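Long-range contacts in natterin-like protein (Lethenteron camtschaticum, PDB 6IUL), which probably recognises glycans through a jacalin-like lectin domain and forms membrane pores through an aerolysin-like module, acting as a cytotoxic lamprey immune protein: residues Q152-P157 and L275-L280; S199-N204 and S296-G301; L212-G217 and H238-S243; N22-A27 and A289-P294; H160-N165 and F228-G233. One frame throughout, in Å; residues are numbered along the deposited sequence.

Interaction 1 (Q152-P157 and L275-L280); sequences QDMKYP and LPYTAL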
# COMPACT_ATOMS: atom_id res chain seq x y z
N GLN A 152 19.37 -0.08 -4.44
CA GLN A 152 19.92 -1.37 -4.83
C GLN A 152 21.13 -1.72 -3.97
O GLN A 152 21.42 -1.01 -3.01
CB GLN A 152 20.27 -1.37 -6.32
CG GLN A 152 21.39 -0.45 -6.75
CD GLN A 152 21.24 -0.05 -8.23
OE1 GLN A 152 20.25 0.59 -8.65
NE2 GLN A 152 22.23 -0.42 -9.02
N ASP A 153 21.81 -2.81 -4.31
CA ASP A 153 22.90 -3.38 -3.49
C ASP A 153 22.54 -3.42 -2.01
O ASP A 153 23.29 -2.92 -1.16
CB ASP A 153 24.22 -2.59 -3.68
CG ASP A 153 24.67 -2.51 -5.14
OD1 ASP A 153 24.39 -3.44 -5.94
OD2 ASP A 153 25.33 -1.52 -5.47
N MET A 154 21.37 -3.99 -1.71
CA MET A 154 20.84 -4.05 -0.36
C MET A 154 21.62 -5.06 0.48
O MET A 154 21.83 -6.18 0.06
CB MET A 154 19.35 -4.42 -0.37
CG MET A 154 18.70 -4.46 1.01
SD MET A 154 18.67 -2.85 1.82
CE MET A 154 17.64 -1.89 0.71
N LYS A 155 22.04 -4.65 1.67
CA LYS A 155 22.80 -5.51 2.58
C LYS A 155 22.30 -5.34 3.99
O LYS A 155 21.96 -4.24 4.39
CB LYS A 155 24.31 -5.19 2.54
CG LYS A 155 24.97 -5.64 1.27
CD LYS A 155 26.34 -5.00 1.10
CE LYS A 155 27.14 -5.58 -0.06
NZ LYS A 155 26.79 -4.98 -1.37
N TYR A 156 22.27 -6.44 4.74
CA TYR A 156 21.89 -6.47 6.13
C TYR A 156 23.12 -6.99 6.90
O TYR A 156 23.27 -8.20 7.12
CB TYR A 156 20.68 -7.39 6.34
CG TYR A 156 19.55 -7.04 5.43
CD1 TYR A 156 18.60 -6.11 5.80
CD2 TYR A 156 19.43 -7.67 4.18
CE1 TYR A 156 17.54 -5.80 4.95
CE2 TYR A 156 18.40 -7.35 3.33
CZ TYR A 156 17.46 -6.40 3.71
OH TYR A 156 16.44 -6.09 2.84
N PRO A 157 24.03 -6.07 7.26
CA PRO A 157 25.37 -6.48 7.72
C PRO A 157 25.39 -7.19 9.11
O PRO A 157 26.36 -7.83 9.43
CB PRO A 157 26.16 -5.16 7.75
CG PRO A 157 25.13 -4.09 7.81
CD PRO A 157 23.89 -4.61 7.13
N LEU A 275 16.33 -4.79 11.68
CA LEU A 275 17.72 -5.00 11.24
C LEU A 275 18.29 -3.76 10.55
O LEU A 275 17.61 -3.15 9.77
CB LEU A 275 17.78 -6.14 10.23
CG LEU A 275 17.54 -7.60 10.67
CD1 LEU A 275 17.62 -8.48 9.45
CD2 LEU A 275 18.59 -8.05 11.71
N PRO A 276 19.54 -3.38 10.83
CA PRO A 276 20.16 -2.30 10.05
C PRO A 276 20.44 -2.72 8.61
O PRO A 276 20.66 -3.91 8.34
CB PRO A 276 21.49 -2.02 10.80
CG PRO A 276 21.77 -3.29 11.56
CD PRO A 276 20.41 -3.83 11.94
N TYR A 277 20.39 -1.75 7.68
CA TYR A 277 20.73 -2.04 6.27
C TYR A 277 21.63 -0.97 5.70
O TYR A 277 21.63 0.16 6.15
CB TYR A 277 19.45 -2.16 5.38
CG TYR A 277 18.84 -0.85 4.97
CD1 TYR A 277 19.34 -0.13 3.88
CD2 TYR A 277 17.81 -0.29 5.68
CE1 TYR A 277 18.80 1.09 3.50
CE2 TYR A 277 17.24 0.92 5.31
CZ TYR A 277 17.75 1.61 4.22
OH TYR A 277 17.18 2.82 3.89
N THR A 278 22.39 -1.35 4.68
CA THR A 278 23.13 -0.40 3.86
C THR A 278 22.67 -0.64 2.42
O THR A 278 22.22 -1.75 2.10
CB THR A 278 24.66 -0.57 3.94
OG1 THR A 278 25.00 -1.86 3.44
CG2 THR A 278 25.18 -0.44 5.38
N ALA A 279 22.76 0.39 1.59
CA ALA A 279 22.32 0.28 0.22
C ALA A 279 22.84 1.45 -0.61
O ALA A 279 23.50 2.34 -0.10
CB ALA A 279 20.77 0.26 0.15
N LEU A 280 22.53 1.44 -1.90
CA LEU A 280 22.92 2.51 -2.79
C LEU A 280 21.67 3.06 -3.49
O LEU A 280 20.89 2.32 -4.10
CB LEU A 280 23.92 1.95 -3.79
CG LEU A 280 24.45 2.95 -4.83
CD1 LEU A 280 25.27 4.04 -4.13
CD2 LEU A 280 25.26 2.30 -5.94
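An antiparallel strand pair of the aerolysin-like pore-forming module, broken by a beta bulge, joins Q152-P157 to L275-L280. At one end Q152 and L280 form a hydrogen-bonded pair: Q152 N donates to L280 O, and L280 N returns a 2.9 Å bond to Q152 O. At the other, K155 and T278 exchange bonds in the same way, K155 N to T278 O being 2.9 Å. Between the two pairs the register slips by one residue, and D153, with positive phi and psi, takes up the extra length at a corner of the chain. Y277 CA also approaches K155 O at 3.1 Å in a CA-H...O contact. On one face M154 starts out away from the partner strand, but bends at chi2 and chi3 (64° and 63°) bring its end back: SD lies obliquely beside the Y277 ring, 3.5 Å from Y277 CD1, a Met-aromatic contact, and CE reaches A279 CB at 3.8 Å. Y156 lays CD1 against Y277 CB at 4.1 Å; its OH bonds to W200, while the Y277 hydroxyl is held by S201. On the other face K155 CB passes T278 OG1; at the corner the D153 side chain runs alongside L280. Paired backbone bonds thus hold the strands at both ends of the bulge, while sulfur, methyl and aromatic groups pack on one face by dispersion, with both tyrosine hydroxyls anchored outside the pair.

Interaction 2 (S199-N204 and S296-G301); sequences SWSTTN and SGIYKG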
# COMPACT_ATOMS: atom_id res chain seq x y z
N SER A 199 9.49 -2.75 5.22
CA SER A 199 9.73 -1.32 5.36
C SER A 199 11.23 -1.01 5.43
O SER A 199 11.95 -1.48 6.32
CB SER A 199 9.04 -0.78 6.58
OG SER A 199 9.42 0.58 6.79
N TRP A 200 11.71 -0.22 4.48
CA TRP A 200 13.07 0.32 4.56
C TRP A 200 13.00 1.80 4.86
O TRP A 200 12.40 2.56 4.11
CB TRP A 200 13.79 0.10 3.26
CG TRP A 200 14.11 -1.33 2.91
CD1 TRP A 200 15.25 -2.02 3.26
CD2 TRP A 200 13.33 -2.21 2.10
NE1 TRP A 200 15.22 -3.26 2.69
CE2 TRP A 200 14.05 -3.41 2.00
CE3 TRP A 200 12.10 -2.10 1.46
CZ2 TRP A 200 13.57 -4.51 1.28
CZ3 TRP A 200 11.61 -3.18 0.76
CH2 TRP A 200 12.36 -4.37 0.65
N SER A 201 13.62 2.22 5.96
CA SER A 201 13.55 3.60 6.41
C SER A 201 14.26 4.52 5.38
O SER A 201 15.20 4.13 4.73
CB SER A 201 14.17 3.75 7.81
OG SER A 201 15.60 3.51 7.73
N THR A 202 13.78 5.74 5.28
CA THR A 202 14.43 6.75 4.45
C THR A 202 14.56 8.05 5.22
O THR A 202 13.85 8.27 6.17
CB THR A 202 13.63 7.02 3.16
OG1 THR A 202 12.39 7.61 3.49
CG2 THR A 202 13.32 5.74 2.39
N THR A 203 15.48 8.91 4.79
CA THR A 203 15.63 10.25 5.38
C THR A 203 15.75 11.31 4.28
O THR A 203 15.77 11.00 3.10
CB THR A 203 16.90 10.33 6.26
OG1 THR A 203 18.05 9.94 5.48
CG2 THR A 203 16.79 9.41 7.46
N ASN A 204 15.88 12.56 4.70
CA ASN A 204 16.18 13.69 3.81
C ASN A 204 15.10 13.87 2.76
O ASN A 204 15.35 14.40 1.68
CB ASN A 204 17.54 13.48 3.17
CG ASN A 204 18.66 13.36 4.20
OD1 ASN A 204 18.50 13.77 5.33
ND2 ASN A 204 19.80 12.80 3.79
N SER A 296 21.99 4.34 4.44
CA SER A 296 22.10 3.57 5.66
C SER A 296 20.78 3.74 6.38
O SER A 296 20.24 4.85 6.41
CB SER A 296 23.24 4.12 6.49
OG SER A 296 23.62 3.20 7.44
N GLY A 297 20.24 2.67 6.95
CA GLY A 297 18.94 2.81 7.65
C GLY A 297 18.52 1.54 8.38
O GLY A 297 19.37 0.69 8.69
N ILE A 298 17.24 1.41 8.68
CA ILE A 298 16.74 0.22 9.32
C ILE A 298 15.57 -0.42 8.54
O ILE A 298 14.70 0.26 8.00
CB ILE A 298 16.35 0.47 10.80
CG1 ILE A 298 15.11 1.32 10.90
CG2 ILE A 298 17.51 1.12 11.60
CD1 ILE A 298 14.66 1.56 12.34
N TYR A 299 15.56 -1.74 8.49
CA TYR A 299 14.52 -2.55 7.90
C TYR A 299 13.66 -3.12 8.99
O TYR A 299 14.16 -3.73 9.94
CB TYR A 299 15.08 -3.66 7.01
CG TYR A 299 14.04 -4.59 6.46
CD1 TYR A 299 13.34 -4.29 5.30
CD2 TYR A 299 13.69 -5.78 7.13
CE1 TYR A 299 12.36 -5.12 4.80
CE2 TYR A 299 12.72 -6.63 6.64
CZ TYR A 299 12.05 -6.30 5.48
OH TYR A 299 11.06 -7.11 4.97
N LYS A 300 12.36 -2.89 8.85
CA LYS A 300 11.34 -3.43 9.71
C LYS A 300 10.46 -4.34 8.85
O LYS A 300 9.95 -3.93 7.80
CB LYS A 300 10.50 -2.33 10.34
CG LYS A 300 11.16 -1.62 11.50
CD LYS A 300 10.16 -0.80 12.31
CE LYS A 300 10.83 -0.17 13.53
NZ LYS A 300 11.11 -1.17 14.60
N GLY A 301 10.29 -5.57 9.29
CA GLY A 301 9.47 -6.50 8.57
C GLY A 301 8.60 -7.34 9.49
O GLY A 301 8.83 -7.44 10.67
O HOH W 1 12.07 0.86 8.84
O HOH W 2 16.91 5.77 6.90
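Antiparallel pairing joins the S199-S201 end of S199-N204 to I298-K300, with S199 and K300 a hydrogen-bonded pair, W200 and Y299 a non-hydrogen-bonded one, and S201 N bonded to I298 O just beyond. K300 N reaches S199 O at 2.9 Å; the return bond from S199 N to K300 O is bent and weak. Where the strand of S199 and W200 ends, the S201 side chain takes over a backbone role. Its OG, placed between the backbone N and the carbonyl carbon (chi1 67°), accepts the I298 N-H at 2.8 Å in a nearly straight bond of 169°. A water 2.7 Å from S201 OG also gives a weak bond to S296 O, and a second water donates to I298 O. G297 CA comes within 3.4 Å of S201 OG. On the face opposite S199 and K300, Y299 directs its edge at the face of the W200 five-membered ring, an edge-to-face pair with centroids 4.7 Å apart and planes at 55°. Y299 CD1 does the touching, 3.4 Å from W200 NE1, and lies toward the rim of the indole. The polar ends look elsewhere: W200 NE1 bonds to Y156, Y299 OH to S198, and K300 NZ forms a salt bridge with D274. Strand 290-313 runs between 184-200 and 260-285 in the sheet, while from strand 212-223 V214 packs on W200, and I218 and P219 on Y299.

Interaction 3 (L212-G217 and H238-S243); sequences LSVKAG and HAVEES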
# COMPACT_ATOMS: atom_id res chain seq x y z
N LEU A 212 10.72 6.27 -5.43
CA LEU A 212 11.70 5.23 -5.07
C LEU A 212 11.15 3.83 -5.33
O LEU A 212 9.97 3.57 -5.08
CB LEU A 212 12.04 5.32 -3.58
CG LEU A 212 12.68 6.61 -3.12
CD1 LEU A 212 12.86 6.60 -1.64
CD2 LEU A 212 14.02 6.86 -3.80
N SER A 213 11.98 2.96 -5.89
CA SER A 213 11.77 1.52 -5.80
C SER A 213 13.03 0.88 -5.23
O SER A 213 14.12 1.46 -5.28
CB SER A 213 11.37 0.88 -7.14
OG SER A 213 12.32 1.16 -8.10
N VAL A 214 12.85 -0.31 -4.66
CA VAL A 214 13.94 -1.08 -4.08
C VAL A 214 14.11 -2.37 -4.85
O VAL A 214 13.19 -3.17 -4.96
CB VAL A 214 13.62 -1.43 -2.64
CG1 VAL A 214 14.81 -2.14 -2.01
CG2 VAL A 214 13.29 -0.18 -1.84
N LYS A 215 15.29 -2.56 -5.43
CA LYS A 215 15.59 -3.78 -6.14
C LYS A 215 16.39 -4.65 -5.17
O LYS A 215 17.59 -4.43 -4.96
CB LYS A 215 16.31 -3.52 -7.46
CG LYS A 215 16.53 -4.78 -8.28
CD LYS A 215 17.24 -4.46 -9.61
CE LYS A 215 18.76 -4.65 -9.49
NZ LYS A 215 19.54 -3.94 -10.53
N ALA A 216 15.68 -5.57 -4.52
CA ALA A 216 16.22 -6.36 -3.41
C ALA A 216 15.36 -7.57 -3.12
O ALA A 216 14.23 -7.66 -3.58
CB ALA A 216 16.29 -5.52 -2.16
N GLY A 217 15.89 -8.47 -2.31
CA GLY A 217 15.10 -9.56 -1.79
C GLY A 217 14.56 -9.21 -0.43
O GLY A 217 15.05 -8.32 0.23
N HIS A 238 10.35 -3.54 -5.26
CA HIS A 238 9.43 -3.27 -4.14
C HIS A 238 9.28 -1.77 -3.93
O HIS A 238 10.18 -1.00 -4.23
CB HIS A 238 9.96 -3.88 -2.83
CG HIS A 238 10.25 -5.34 -2.92
ND1 HIS A 238 9.26 -6.30 -2.85
CD2 HIS A 238 11.42 -6.01 -3.08
CE1 HIS A 238 9.80 -7.50 -2.97
NE2 HIS A 238 11.11 -7.35 -3.11
N ALA A 239 8.15 -1.34 -3.39
CA ALA A 239 8.07 0.00 -2.87
C ALA A 239 8.79 -0.01 -1.54
O ALA A 239 8.99 -1.06 -0.92
CB ALA A 239 6.62 0.45 -2.72
N VAL A 240 9.15 1.18 -1.08
CA VAL A 240 9.88 1.33 0.16
C VAL A 240 9.09 0.78 1.35
O VAL A 240 9.67 0.31 2.33
CB VAL A 240 10.24 2.82 0.32
CG1 VAL A 240 10.31 3.25 1.74
CG2 VAL A 240 11.58 3.09 -0.34
N GLU A 241 7.77 0.89 1.28
CA GLU A 241 6.89 0.38 2.28
C GLU A 241 5.82 -0.45 1.60
O GLU A 241 5.17 0.01 0.66
CB GLU A 241 6.28 1.48 3.12
CG GLU A 241 5.95 0.95 4.52
CD GLU A 241 6.15 1.95 5.63
OE1 GLU A 241 6.81 2.99 5.40
OE2 GLU A 241 5.65 1.66 6.74
N GLU A 242 5.66 -1.69 2.07
CA GLU A 242 4.92 -2.67 1.29
C GLU A 242 4.27 -3.67 2.19
O GLU A 242 4.79 -4.00 3.25
CB GLU A 242 5.86 -3.40 0.33
CG GLU A 242 5.14 -3.83 -0.92
CD GLU A 242 6.09 -4.07 -2.08
OE1 GLU A 242 6.78 -5.11 -2.05
OE2 GLU A 242 6.09 -3.24 -3.02
N SER A 243 3.11 -4.17 1.78
CA SER A 243 2.49 -5.27 2.51
C SER A 243 1.95 -6.27 1.50
O SER A 243 1.61 -5.90 0.38
CB SER A 243 1.42 -4.76 3.44
OG SER A 243 0.21 -4.75 2.75
O HOH W 3 8.55 3.45 -2.75
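H238 reaches along L212-G217 from its paired backbone to the tip of its imidazole. Its CB passes 3.9 Å from V214 O, with CG a little farther from the same oxygen; farther out, CD2 lies 3.3 Å from A216 O, and NE2 makes a weak bond to that same carbonyl, which sits at the ring edge in plane. At the other ring nitrogen, ND1 donates to E242 OE1 at 2.9 Å, meeting the carboxylate on its syn side. The second carboxylate oxygen, E242 OE2, takes the backbone N-H of A239 from above the carboxylate plane, so one glutamate clasps both the ring and the main chain where strand 228-238 gives way to 241-256. The backbones of V214 and H238 form a hydrogen-bonded antiparallel pair, with V214 N 2.8 Å from H238 O. Beyond it the segments part, and a water bridges them, donating to L212 O and accepting from V240 N. V240 CG2 fits against V214 CG2 and L212 CD1, each at 4.0 Å. The ND1-E242 bond, helped weakly by A216 O at NE2, probably fixes the rotation of the imidazole, and the nearby carboxylate would be expected to polarise the ring and perhaps raise its proton affinity.

Interaction 4 (N22-A27 and A289-P294); sequences NGQENA and ASLDAP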
# COMPACT_ATOMS: atom_id res chain seq x y z
N ASN A 22 26.03 22.21 -2.08
CA ASN A 22 25.51 21.16 -2.96
C ASN A 22 25.20 19.90 -2.17
O ASN A 22 26.07 19.40 -1.49
CB ASN A 22 26.59 20.86 -4.01
CG ASN A 22 26.13 19.89 -5.07
OD1 ASN A 22 25.08 19.28 -4.95
ND2 ASN A 22 26.91 19.74 -6.14
N GLY A 23 23.98 19.38 -2.27
CA GLY A 23 23.60 18.13 -1.59
C GLY A 23 23.84 16.87 -2.41
O GLY A 23 23.40 15.77 -2.02
N GLN A 24 24.54 17.00 -3.52
CA GLN A 24 24.80 15.88 -4.46
C GLN A 24 25.22 14.55 -3.85
O GLN A 24 24.70 13.52 -4.24
CB GLN A 24 25.90 16.27 -5.46
CG GLN A 24 26.02 15.32 -6.64
CD GLN A 24 26.60 15.98 -7.88
OE1 GLN A 24 26.58 17.20 -8.01
NE2 GLN A 24 27.14 15.20 -8.78
N GLU A 25 26.15 14.58 -2.91
CA GLU A 25 26.76 13.34 -2.38
C GLU A 25 25.78 12.44 -1.65
O GLU A 25 25.93 11.22 -1.71
CB GLU A 25 27.91 13.65 -1.45
CG GLU A 25 29.02 14.39 -2.19
CD GLU A 25 30.26 14.68 -1.34
OE1 GLU A 25 30.28 14.43 -0.09
OE2 GLU A 25 31.25 15.16 -1.95
N ASN A 26 24.79 13.02 -0.97
CA ASN A 26 23.79 12.21 -0.26
C ASN A 26 22.38 12.48 -0.76
O ASN A 26 21.41 12.18 -0.08
CB ASN A 26 23.89 12.44 1.26
CG ASN A 26 23.71 13.90 1.64
OD1 ASN A 26 23.72 14.78 0.78
ND2 ASN A 26 23.52 14.15 2.93
N ALA A 27 22.29 13.07 -1.95
CA ALA A 27 20.99 13.42 -2.58
C ALA A 27 20.07 14.26 -1.71
O ALA A 27 18.84 14.15 -1.77
CB ALA A 27 20.28 12.14 -3.03
N ALA A 289 23.00 9.94 -17.85
CA ALA A 289 23.94 10.07 -16.74
C ALA A 289 23.27 9.58 -15.50
O ALA A 289 22.08 9.33 -15.51
CB ALA A 289 24.42 11.54 -16.58
N SER A 290 24.01 9.49 -14.40
CA SER A 290 23.46 9.01 -13.17
C SER A 290 24.17 9.61 -11.94
O SER A 290 25.25 10.20 -12.01
CB SER A 290 23.52 7.46 -13.11
OG SER A 290 24.86 7.04 -12.92
N LEU A 291 23.54 9.39 -10.80
CA LEU A 291 23.96 9.93 -9.52
C LEU A 291 23.80 8.84 -8.45
O LEU A 291 22.71 8.27 -8.28
CB LEU A 291 23.01 11.06 -9.18
CG LEU A 291 23.49 12.13 -8.25
CD1 LEU A 291 24.72 12.78 -8.89
CD2 LEU A 291 22.38 13.14 -8.03
N ASP A 292 24.87 8.56 -7.72
CA ASP A 292 24.86 7.57 -6.66
C ASP A 292 24.94 8.22 -5.29
O ASP A 292 25.73 9.14 -5.09
CB ASP A 292 26.03 6.62 -6.84
CG ASP A 292 25.85 5.68 -8.05
OD1 ASP A 292 24.81 5.75 -8.75
OD2 ASP A 292 26.76 4.86 -8.28
N ALA A 293 24.12 7.75 -4.35
CA ALA A 293 24.23 8.18 -2.97
C ALA A 293 24.15 6.96 -2.04
O ALA A 293 23.16 6.24 -2.04
CB ALA A 293 23.13 9.17 -2.62
N PRO A 294 25.18 6.74 -1.22
CA PRO A 294 25.13 5.66 -0.24
C PRO A 294 24.02 5.90 0.78
O PRO A 294 23.73 7.02 1.15
CB PRO A 294 26.52 5.70 0.43
CG PRO A 294 27.07 7.07 0.13
CD PRO A 294 26.44 7.52 -1.17
O HOH W 4 26.15 11.72 -5.94
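Water bridges the two segments through a 2.7 Å bond to D292 O, its other hydrogen going to Q24 O at 2.9 Å. It stands in for a direct bond where the loop N22-A27 of the lectin domain comes up to strand 290-313 of the pore-forming module. Beside it Q24 crosses L291 at a slant. With CG anti to the backbone N (chi1 -167°) and the chain extended beyond, Q24 lays CG at 3.6 Å and NE2 at 3.4 Å from L291 CD1, so a methyl group rests against the amide end. That amide is steadied from within the loop: N22 ND2 donates to Q24 OE1, while N22 OD1 accepts from Q24 N at 2.7 Å, closing an Asx turn. Farther along, the small A293 CB sits 3.6 Å from E25 O and 4.1 Å from A27 CB, and P294 CD also borders the E25 carbonyl. Polar ends flanking the contact are engaged elsewhere, N26 ND2 by D51 and D292 by a salt bridge to R282. Contact between the lectin loop and the strand therefore rests on methyl groups set against an amide, a carbonyl and another methyl, plus one bridging water, without a direct hydrogen bond between the segments, while the N22-Q24 bonds probably help keep the loop in shape.

Interaction 5 (H160-N165 and F228-G233); sequences HQILPN and FSFTVG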
# COMPACT_ATOMS: atom_id res chain seq x y z
N HIS A 160 23.49 -12.24 10.00
CA HIS A 160 24.14 -13.45 10.47
C HIS A 160 24.41 -13.54 11.99
O HIS A 160 24.79 -14.59 12.45
CB HIS A 160 25.48 -13.59 9.72
CG HIS A 160 26.47 -12.51 10.08
ND1 HIS A 160 26.33 -11.20 9.66
CD2 HIS A 160 27.57 -12.53 10.87
CE1 HIS A 160 27.32 -10.47 10.14
NE2 HIS A 160 28.09 -11.25 10.87
N GLN A 161 24.26 -12.47 12.75
CA GLN A 161 24.59 -12.47 14.17
C GLN A 161 23.37 -12.43 15.06
O GLN A 161 23.51 -12.56 16.28
CB GLN A 161 25.46 -11.26 14.55
CG GLN A 161 26.79 -11.16 13.82
CD GLN A 161 27.49 -9.81 14.06
OE1 GLN A 161 26.85 -8.80 14.43
NE2 GLN A 161 28.80 -9.78 13.82
N ILE A 162 22.18 -12.20 14.51
CA ILE A 162 21.02 -12.18 15.38
C ILE A 162 20.04 -13.30 15.01
O ILE A 162 19.84 -13.63 13.83
CB ILE A 162 20.40 -10.79 15.48
CG1 ILE A 162 19.31 -10.61 14.47
CG2 ILE A 162 21.43 -9.67 15.31
CD1 ILE A 162 18.27 -9.62 14.98
N LEU A 163 19.49 -13.92 16.05
CA LEU A 163 18.56 -15.02 15.83
C LEU A 163 17.13 -14.52 15.74
O LEU A 163 16.75 -13.65 16.53
CB LEU A 163 18.69 -16.12 16.89
CG LEU A 163 19.87 -17.09 16.64
CD1 LEU A 163 19.65 -18.31 17.55
CD2 LEU A 163 20.13 -17.54 15.18
N PRO A 164 16.35 -15.08 14.79
CA PRO A 164 14.95 -14.71 14.67
C PRO A 164 14.18 -15.06 15.93
O PRO A 164 14.49 -16.06 16.59
CB PRO A 164 14.46 -15.54 13.49
CG PRO A 164 15.66 -15.96 12.75
CD PRO A 164 16.75 -16.06 13.77
N ASN A 165 13.22 -14.24 16.29
CA ASN A 165 12.34 -14.59 17.39
C ASN A 165 10.99 -15.07 16.81
O ASN A 165 10.05 -14.26 16.60
CB ASN A 165 12.12 -13.40 18.32
CG ASN A 165 11.19 -13.72 19.45
OD1 ASN A 165 11.02 -14.89 19.80
ND2 ASN A 165 10.57 -12.71 20.03
N PHE A 228 15.99 -21.35 14.11
CA PHE A 228 15.73 -20.60 12.90
C PHE A 228 16.91 -19.66 12.62
O PHE A 228 17.63 -19.25 13.53
CB PHE A 228 14.44 -19.82 13.04
CG PHE A 228 13.20 -20.67 13.06
CD1 PHE A 228 12.65 -21.14 11.88
CD2 PHE A 228 12.53 -20.94 14.25
CE1 PHE A 228 11.46 -21.87 11.88
CE2 PHE A 228 11.36 -21.70 14.26
CZ PHE A 228 10.81 -22.16 13.07
N SER A 229 17.11 -19.36 11.35
CA SER A 229 18.04 -18.33 10.94
C SER A 229 17.41 -17.41 9.89
O SER A 229 16.50 -17.78 9.17
CB SER A 229 19.31 -18.94 10.38
OG SER A 229 19.00 -19.64 9.20
N PHE A 230 17.93 -16.19 9.81
CA PHE A 230 17.56 -15.27 8.72
C PHE A 230 18.22 -15.62 7.38
O PHE A 230 19.36 -16.07 7.34
CB PHE A 230 17.91 -13.84 9.13
CG PHE A 230 17.01 -13.27 10.20
CD1 PHE A 230 15.65 -13.22 10.01
CD2 PHE A 230 17.54 -12.70 11.34
CE1 PHE A 230 14.82 -12.66 10.96
CE2 PHE A 230 16.71 -12.16 12.31
CZ PHE A 230 15.35 -12.12 12.12
N THR A 231 17.49 -15.43 6.28
CA THR A 231 18.08 -15.35 4.92
C THR A 231 17.35 -14.26 4.13
O THR A 231 16.38 -13.68 4.63
CB THR A 231 17.95 -16.63 4.11
OG1 THR A 231 16.69 -17.23 4.42
CG2 THR A 231 19.11 -17.56 4.43
N VAL A 232 17.81 -13.98 2.91
CA VAL A 232 17.11 -13.03 2.05
C VAL A 232 16.53 -13.79 0.89
O VAL A 232 17.24 -14.47 0.15
CB VAL A 232 17.98 -11.83 1.53
CG1 VAL A 232 18.50 -11.00 2.69
CG2 VAL A 232 19.11 -12.30 0.62
N GLY A 233 15.22 -13.61 0.70
CA GLY A 233 14.53 -14.25 -0.41
C GLY A 233 15.00 -13.81 -1.78
O GLY A 233 15.91 -12.97 -1.94
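With CG of F230 anti to its carbonyl carbon (chi1 -72°) and the ring turned to chi2 -56°, the phenyl group swings toward I162-P164 and offers a face to P164. The proline answers with CG, which stands 3.7 Å from the ring centroid and only 4° off the normal: a CH-pi contact almost exactly over the centre. P164 CB leans over the far rim, 3.8 Å from F230 CZ. I162 comes instead to the edge of the same ring, its CG1 lying in plane 3.7 Å from F230 CE2, while I162 O approaches F230 CD2 at 3.5 Å. The phenyl is thereby held on one face by a proline and along one edge by an aliphatic branch. P164 also touches the strand itself: its CD is 3.3 Å from F228 O, and CG lies 4.1 Å from F228 CB. L163 starts away from the strand, but its CD2 returns to 3.4 Å from F228 O. No hydrogen bond joins the segments, so van der Waals packing, including carbons against carbonyl oxygens, carries the contact. It places the loop between strands 135-155 and 166-178 against the start of strand 228-238, which is hydrogen-bonded to 212-223 through pairs such as S229 with M222. V221 of that neighbouring strand packs against P164, F228 and F230, and strand 260-285 adds L275 beside I162 and I273 beside F230.

Interactions 1, 2 and 3 cluster in the middle of the elongated chain, their centres 9 to 12 Å apart. L275 O receives a probable bond from Y299 N, joining interactions 1 and 2 through neighbouring strands, and M154 CE packs 3.4 Å from W200 NE1. W200 N probably bonds to V240 O, tying interaction 2 to interaction 3, and M154 packing on V214 and A216 joins interaction 1 to interaction 3. Interaction 4 lies toward the lectin domain, its centre about 17 Å from that of interaction 1, which it meets through L280. Interaction 5 lies on the other side, reaching interaction 1 through L275 and Y156; the centres of interactions 4 and 5 are about 32 Å apart.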